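Local coordinates for filamentation induced by cAMP protein Fic (PDB 4RGL) that belongs to the Fic/DOC family, with a largely helical Fic domain and a C-terminal domain of the helix-turn-helix class, at residues N48-I53 / Q68-I73; N62-E67 / R83-V88. One frame throughout, in Å; residues are numbered along the deposited sequence.

Contact 1 of 2, residues N48-I53 / Q68-I73; sequences NRIRTI and QVTAVI
I50 of helix 42-59 meets T70 and I73 of helix 66-74, a worked example of how one branched side chain can serve several neighbours across a helix pair. The segments cross at 119° with their axes 9.7 Å apart.

The apolar contacts form two groups. I50 slides past I73 in the opposite direction, its CG1 lying 3.8 Å from I73 CD1, while its CG2 branch reaches V69 CG1. One turn further on, I53 and I73 approach tip to tip, CD1 to CD1 at 3.8 Å, so the end of I73 is held by both isoleucines. In I53 the CG2 methyl faces V69 CG1.

The polar edge belongs to T70, whose side chain crosses that of I50 at about a right angle. Set anti to its carbonyl carbon (chi1 -58°), T70 OG1 hydrogen-bonds to L66 O, one turn back in its own helix, while the same oxygen lies beside I50 CG2. T70 CG2 borders I50 CD1.

Beyond the pair, I73 also touches F92 of helix 82-95. The arrangement is that of an interhelical aliphatic core, here formed among three successive helices of a Fic protein.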
# COMPACT_ATOMS: atom_id res chain seq x y z
N ASN A 48 -0.35 -1.06 4.48
CA ASN A 48 0.29 -1.07 3.17
C ASN A 48 -0.26 0.02 2.28
O ASN A 48 0.51 0.75 1.65
CB ASN A 48 0.10 -2.43 2.51
CG ASN A 48 0.91 -3.52 3.15
OD1 ASN A 48 1.85 -3.28 3.91
ND2 ASN A 48 0.62 -4.76 2.77
N ARG A 49 -1.61 0.17 2.24
CA ARG A 49 -2.27 1.20 1.45
C ARG A 49 -1.78 2.60 1.87
O ARG A 49 -1.44 3.41 1.01
CB ARG A 49 -3.80 1.09 1.57
CG ARG A 49 -4.59 2.16 0.78
CD ARG A 49 -4.23 2.19 -0.71
NE ARG A 49 -4.32 0.86 -1.34
CZ ARG A 49 -5.44 0.33 -1.81
NH1 ARG A 49 -6.60 0.95 -1.65
NH2 ARG A 49 -5.43 -0.86 -2.39
N ILE A 50 -1.66 2.85 3.20
CA ILE A 50 -1.17 4.13 3.72
C ILE A 50 0.29 4.36 3.26
O ILE A 50 0.63 5.46 2.82
CB ILE A 50 -1.31 4.20 5.27
CG1 ILE A 50 -2.81 4.24 5.69
CG2 ILE A 50 -0.55 5.40 5.84
CD1 ILE A 50 -3.07 4.23 7.24
N ARG A 51 1.14 3.29 3.30
CA ARG A 51 2.53 3.36 2.83
C ARG A 51 2.58 3.71 1.34
O ARG A 51 3.39 4.55 0.93
CB ARG A 51 3.26 2.03 3.08
CG ARG A 51 3.58 1.78 4.55
CD ARG A 51 4.29 0.46 4.74
NE ARG A 51 5.59 0.45 4.08
CZ ARG A 51 6.29 -0.66 3.83
NH1 ARG A 51 5.79 -1.85 4.14
NH2 ARG A 51 7.46 -0.59 3.22
N THR A 52 1.72 3.06 0.51
CA THR A 52 1.62 3.34 -0.93
C THR A 52 1.27 4.84 -1.16
O THR A 52 1.95 5.51 -1.95
CB THR A 52 0.55 2.42 -1.57
OG1 THR A 52 1.05 1.09 -1.59
CG2 THR A 52 0.17 2.86 -2.98
N ILE A 53 0.25 5.34 -0.47
CA ILE A 53 -0.22 6.71 -0.63
C ILE A 53 0.87 7.70 -0.18
O ILE A 53 1.25 8.59 -0.95
CB ILE A 53 -1.54 6.93 0.15
CG1 ILE A 53 -2.69 6.08 -0.48
CG2 ILE A 53 -1.92 8.42 0.19
CD1 ILE A 53 -3.88 5.89 0.40
N GLN A 68 1.83 11.19 9.83
CA GLN A 68 0.82 12.21 9.50
C GLN A 68 -0.22 11.65 8.53
O GLN A 68 -1.42 11.75 8.80
CB GLN A 68 1.49 13.46 8.90
CG GLN A 68 2.30 14.27 9.91
CD GLN A 68 2.93 15.49 9.28
OE1 GLN A 68 3.87 15.39 8.49
NE2 GLN A 68 2.43 16.66 9.64
N VAL A 69 0.23 11.04 7.41
CA VAL A 69 -0.68 10.46 6.41
C VAL A 69 -1.60 9.41 7.08
O VAL A 69 -2.81 9.40 6.81
CB VAL A 69 0.12 9.84 5.23
CG1 VAL A 69 -0.80 9.04 4.30
CG2 VAL A 69 0.86 10.93 4.45
N THR A 70 -1.05 8.61 8.02
CA THR A 70 -1.84 7.64 8.79
C THR A 70 -2.95 8.37 9.57
O THR A 70 -4.11 7.99 9.47
CB THR A 70 -0.93 6.85 9.75
OG1 THR A 70 0.09 6.20 8.99
CG2 THR A 70 -1.70 5.83 10.57
N ALA A 71 -2.58 9.46 10.28
CA ALA A 71 -3.52 10.23 11.09
C ALA A 71 -4.62 10.87 10.21
O ALA A 71 -5.78 10.91 10.62
CB ALA A 71 -2.78 11.30 11.86
N VAL A 72 -4.26 11.34 8.98
CA VAL A 72 -5.24 11.91 8.04
C VAL A 72 -6.28 10.86 7.69
O VAL A 72 -7.48 11.10 7.83
CB VAL A 72 -4.56 12.47 6.76
CG1 VAL A 72 -5.61 13.00 5.77
CG2 VAL A 72 -3.55 13.53 7.09
N ILE A 73 -5.82 9.68 7.25
CA ILE A 73 -6.69 8.60 6.81
C ILE A 73 -7.44 7.98 8.02
O ILE A 73 -8.58 7.55 7.87
CB ILE A 73 -5.86 7.53 6.03
CG1 ILE A 73 -5.24 8.16 4.74
CG2 ILE A 73 -6.72 6.29 5.69
CD1 ILE A 73 -4.26 7.25 3.97

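Contact 2 of 2, residues N62-E67 / R83-V88; sequences NTLTLE and REIQEV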
# COMPACT_ATOMS: atom_id res chain seq x y z
N ASN A 62 5.41 15.94 -1.53
CA ASN A 62 4.48 16.13 -0.40
C ASN A 62 5.25 15.90 0.90
O ASN A 62 5.89 14.86 1.07
CB ASN A 62 3.27 15.20 -0.52
CG ASN A 62 2.18 15.47 0.49
OD1 ASN A 62 2.39 15.44 1.70
ND2 ASN A 62 0.95 15.61 0.00
N THR A 63 5.28 16.91 1.78
CA THR A 63 6.16 16.91 2.95
C THR A 63 5.55 16.13 4.16
O THR A 63 6.21 16.02 5.20
CB THR A 63 6.49 18.35 3.36
OG1 THR A 63 5.29 18.99 3.80
CG2 THR A 63 7.15 19.15 2.23
N LEU A 64 4.31 15.60 4.03
CA LEU A 64 3.68 14.87 5.13
C LEU A 64 4.41 13.54 5.41
O LEU A 64 4.85 12.87 4.47
CB LEU A 64 2.20 14.60 4.84
CG LEU A 64 1.29 15.83 4.87
CD1 LEU A 64 -0.05 15.51 4.30
CD2 LEU A 64 1.16 16.39 6.27
N THR A 65 4.58 13.20 6.70
CA THR A 65 5.25 11.96 7.11
C THR A 65 4.27 10.79 7.08
O THR A 65 3.06 11.00 6.95
CB THR A 65 5.85 12.12 8.53
OG1 THR A 65 4.80 12.20 9.50
CG2 THR A 65 6.77 13.34 8.65
N LEU A 66 4.78 9.55 7.24
CA LEU A 66 3.91 8.36 7.29
C LEU A 66 2.96 8.46 8.49
O LEU A 66 1.76 8.23 8.33
CB LEU A 66 4.76 7.07 7.37
CG LEU A 66 3.99 5.75 7.25
CD1 LEU A 66 3.34 5.63 5.88
CD2 LEU A 66 4.88 4.58 7.49
N GLU A 67 3.49 8.90 9.65
CA GLU A 67 2.69 9.11 10.86
C GLU A 67 1.54 10.11 10.60
O GLU A 67 0.41 9.90 11.06
CB GLU A 67 3.60 9.60 12.01
CG GLU A 67 2.87 9.79 13.34
CD GLU A 67 3.73 10.35 14.47
OE1 GLU A 67 4.98 10.22 14.39
OE2 GLU A 67 3.15 10.86 15.46
N ARG A 83 -3.63 21.87 1.65
CA ARG A 83 -3.50 21.34 0.29
C ARG A 83 -2.85 19.95 0.31
O ARG A 83 -3.30 19.05 -0.41
CB ARG A 83 -2.69 22.30 -0.59
CG ARG A 83 -2.83 22.06 -2.07
CD ARG A 83 -2.23 23.20 -2.86
NE ARG A 83 -2.56 23.11 -4.28
CZ ARG A 83 -3.66 23.61 -4.82
NH1 ARG A 83 -4.55 24.23 -4.06
NH2 ARG A 83 -3.88 23.49 -6.12
N GLU A 84 -1.82 19.76 1.15
CA GLU A 84 -1.15 18.46 1.29
C GLU A 84 -2.08 17.44 1.94
O GLU A 84 -2.06 16.27 1.57
CB GLU A 84 0.14 18.59 2.10
CG GLU A 84 1.29 19.22 1.33
CD GLU A 84 2.63 19.14 2.03
OE1 GLU A 84 2.64 18.97 3.27
OE2 GLU A 84 3.67 19.25 1.34
N ILE A 85 -2.88 17.88 2.93
CA ILE A 85 -3.81 17.00 3.63
C ILE A 85 -4.95 16.56 2.66
O ILE A 85 -5.36 15.40 2.68
CB ILE A 85 -4.38 17.69 4.91
CG1 ILE A 85 -3.22 18.09 5.88
CG2 ILE A 85 -5.39 16.79 5.62
CD1 ILE A 85 -3.64 18.97 7.08
N GLN A 86 -5.39 17.48 1.76
CA GLN A 86 -6.43 17.14 0.78
C GLN A 86 -5.89 16.22 -0.30
O GLN A 86 -6.64 15.41 -0.84
CB GLN A 86 -7.02 18.39 0.15
CG GLN A 86 -8.39 18.75 0.75
CD GLN A 86 -9.39 17.61 0.64
OE1 GLN A 86 -10.02 17.22 1.63
NE2 GLN A 86 -9.54 17.04 -0.54
N GLU A 87 -4.58 16.32 -0.61
CA GLU A 87 -3.95 15.39 -1.55
C GLU A 87 -4.07 13.96 -1.02
O GLU A 87 -4.44 13.06 -1.76
CB GLU A 87 -2.47 15.75 -1.79
CG GLU A 87 -2.26 16.99 -2.64
CD GLU A 87 -0.82 17.23 -3.07
OE1 GLU A 87 0.03 16.34 -2.84
OE2 GLU A 87 -0.56 18.29 -3.70
N VAL A 88 -3.87 13.78 0.32
CA VAL A 88 -3.96 12.48 0.98
C VAL A 88 -5.41 11.97 0.96
O VAL A 88 -5.65 10.81 0.60
CB VAL A 88 -3.42 12.55 2.44
CG1 VAL A 88 -3.62 11.22 3.16
CG2 VAL A 88 -1.95 12.95 2.46
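An Asx turn at N62 shapes the short link from helix 42-59 to helix 66-74, and N62, T63 and L64 together pack it against helix 82-95. N62 OD1 accepts from L64 N at 3.0 Å, in the carbonyl plane, while its ND2 is turned toward the helix. One amide thus fixes the bend and reaches the neighbour at once.

E84 holds the turn through two hydrogen bonds to T63. Its extended side chain brings the carboxylate to T63, where OE1 receives T63 OG1 at 2.7 Å through the syn lone pair and OE2 receives T63 N at 2.9 Å from well above the carboxylate plane. T63 can supply both donors because its OG1 sits between the backbone N and the carbonyl carbon (chi1 65°), close to its own N-H. The amide of N62 stacks on the same carboxylate, the planes only 15° apart. N62 ND2 donates to E87 OE1 at 3.1 Å, arriving from above that carboxylate, and weakly to E84 O. E87 OE1 also forms a long, weak ion pair with R191, in the Fic signature sequence.

L64 supplies the apolar side, its CD1 3.7 Å from V88 CG2 and more distantly facing I85 CG1; the same methyl lies over the backbone at E84 O. Directly afterwards T65 N-caps helix 66-74, and with Q68 returning a side-chain bond to T65 N the pair makes a capping box.

This is a polar helix-to-turn junction, with an Asx turn and a helix cap in immediate succession. The preceding sequence resembles the inhibitory motif of Fic proteins, so the junction probably borders that regulatory element.

In the fold
The two contacts show how a short helix can be packed through its body and held through the turn that enters it. Their segments interleave along the chain: 48-53, 62-67, 68-73, then 83-88. Their centres lie 9 Å apart. Helix 66-74 itself takes part in contact 1, whereas contact 2 holds the turn that leads into it. V88 ties them together, its CG1 packing 3.7 Å from V69 CG1 and also against V72 and I73, while I85 touches V72. Helices 42-59, 66-74 and 82-95 therefore form one compact unit of three consecutive helices in this Fic protein, with an apolar interior and a polar turn at its margin.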